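Local coordinates for SPCU (Pseudomonas aeruginosa, PDB 4AKX), which binds the phospholipase toxin ExoU and probably acts as its type III secretion chaperone, at residues V44-V49 with E109-L114. Sequence-based numbering, arbitrary orientation.
Sequences VELGLV and EGHSRL
The strand segment 44-48 and the helical segment 109-114 run nearly side by side in the same direction, their axes 15° apart and 9.3 Å at closest approach, with L46 and H111 facing each other across the gap. This is the helix-on-sheet packing of an alpha/beta type III secretion chaperone: the first is the end of strand 39-48, central in the antiparallel sheet, the second part of the long C-terminal helix 97-118. H111 carries most of the contact. With CG anti to the backbone N (chi1 -176°), the side chain extends from the helix toward the strand, and its imidazole slides past L46 in the opposite sense. The leucine lays its CD2 methyl over one face of the ring, 3.7 Å from the ring centroid, a CH-pi contact displaced toward the rim. At the ring edge, in its plane, lies the backbone carbonyl of E45, whose O is 3.3 Å from H111 NE2. A flat ring suits this place: its face accommodates a leucine methyl while its edge lies beside the strand backbone. Branched, apolar V44 and L46 suit burial between sheet and helix. The side chains of V44 and H111 cross at about a right angle; V44 also meets L107 on the same helix, and P29 touches both. Charged E45 points away from the helix, and its carboxylate forms a salt bridge with R83. G47 has phi 86°, where a CB would press on the O of L46. Just past the strand, the backbone O of V49 accepts a hydrogen bond from R606 of the ExoU chain. One turn along the helix from H111, L114 continues the apolar seam. The branched end of L46 thus serves two neighbours: CD2 covers the imidazole, while CD1 meets CD1 of L114 at 4.1 Å.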
# COMPACT_ATOMS: atom_id res chain seq x y z
N VAL A 44 4.86 -14.53 -1.67
CA VAL A 44 5.56 -14.36 -2.92
C VAL A 44 6.22 -12.97 -2.93
O VAL A 44 5.67 -11.99 -2.42
CB VAL A 44 4.61 -14.60 -4.10
CG1 VAL A 44 5.13 -13.99 -5.38
CG2 VAL A 44 4.44 -16.09 -4.29
N GLU A 45 7.42 -12.92 -3.45
CA GLU A 45 8.26 -11.77 -3.32
C GLU A 45 8.15 -10.99 -4.63
O GLU A 45 8.10 -11.58 -5.70
CB GLU A 45 9.69 -12.23 -3.06
CG GLU A 45 10.72 -11.11 -2.97
CD GLU A 45 11.61 -10.97 -4.22
OE1 GLU A 45 11.72 -11.92 -5.03
OE2 GLU A 45 12.23 -9.89 -4.38
N LEU A 46 8.09 -9.67 -4.54
CA LEU A 46 8.03 -8.84 -5.72
C LEU A 46 9.18 -7.84 -5.85
O LEU A 46 9.11 -6.95 -6.69
CB LEU A 46 6.69 -8.12 -5.76
CG LEU A 46 5.48 -8.94 -6.24
CD1 LEU A 46 4.17 -8.24 -5.91
CD2 LEU A 46 5.57 -9.22 -7.74
N GLY A 47 10.24 -7.99 -5.05
CA GLY A 47 11.29 -6.95 -4.98
C GLY A 47 11.07 -5.79 -3.98
O GLY A 47 9.97 -5.58 -3.46
N LEU A 48 12.14 -5.04 -3.73
CA LEU A 48 12.07 -3.87 -2.86
C LEU A 48 11.21 -2.81 -3.50
O LEU A 48 11.31 -2.56 -4.70
CB LEU A 48 13.48 -3.29 -2.60
CG LEU A 48 14.46 -4.18 -1.83
CD1 LEU A 48 15.80 -3.52 -1.60
CD2 LEU A 48 13.87 -4.62 -0.50
N VAL A 49 10.37 -2.17 -2.68
CA VAL A 49 9.58 -1.06 -3.15
C VAL A 49 10.46 -0.03 -3.84
O VAL A 49 11.53 0.35 -3.34
CB VAL A 49 8.78 -0.42 -2.02
CG1 VAL A 49 7.99 0.75 -2.56
CG2 VAL A 49 7.83 -1.40 -1.41
N GLU A 109 -1.09 -14.96 -9.96
CA GLU A 109 -1.85 -13.98 -10.72
C GLU A 109 -1.48 -12.58 -10.27
O GLU A 109 -1.30 -11.67 -11.09
CB GLU A 109 -3.34 -14.23 -10.55
CG GLU A 109 -4.23 -13.33 -11.39
CD GLU A 109 -5.70 -13.40 -10.97
OE1 GLU A 109 -6.15 -14.47 -10.48
OE2 GLU A 109 -6.41 -12.37 -11.12
N GLY A 110 -1.35 -12.42 -8.95
CA GLY A 110 -1.01 -11.14 -8.37
C GLY A 110 0.39 -10.73 -8.78
O GLY A 110 0.62 -9.57 -9.13
N HIS A 111 1.31 -11.70 -8.76
CA HIS A 111 2.71 -11.50 -9.11
C HIS A 111 2.90 -11.15 -10.56
O HIS A 111 3.70 -10.29 -10.89
CB HIS A 111 3.51 -12.76 -8.75
CG HIS A 111 5.00 -12.64 -8.98
ND1 HIS A 111 5.56 -12.69 -10.22
CD2 HIS A 111 6.05 -12.53 -8.06
CE1 HIS A 111 6.90 -12.56 -10.10
NE2 HIS A 111 7.20 -12.48 -8.79
N SER A 112 2.18 -11.79 -11.46
CA SER A 112 2.37 -11.43 -12.86
C SER A 112 1.79 -10.05 -13.18
O SER A 112 2.36 -9.31 -13.97
CB SER A 112 1.85 -12.51 -13.80
OG SER A 112 0.83 -13.28 -13.17
N ARG A 113 0.65 -9.70 -12.55
CA ARG A 113 -0.02 -8.44 -12.81
C ARG A 113 0.86 -7.27 -12.41
O ARG A 113 0.96 -6.27 -13.13
CB ARG A 113 -1.27 -8.34 -11.98
CG ARG A 113 -2.56 -8.51 -12.71
CD ARG A 113 -3.69 -8.16 -11.75
NE ARG A 113 -4.86 -8.99 -11.99
CZ ARG A 113 -5.84 -9.16 -11.11
NH1 ARG A 113 -5.77 -8.57 -9.92
NH2 ARG A 113 -6.88 -9.94 -11.41
N LEU A 114 1.46 -7.39 -11.23
CA LEU A 114 2.12 -6.27 -10.60
C LEU A 114 3.59 -6.17 -11.03
O LEU A 114 4.12 -5.09 -11.26
CB LEU A 114 2.00 -6.40 -9.09
CG LEU A 114 0.56 -6.43 -8.60
CD1 LEU A 114 0.42 -7.15 -7.27
CD2 LEU A 114 0.03 -5.03 -8.45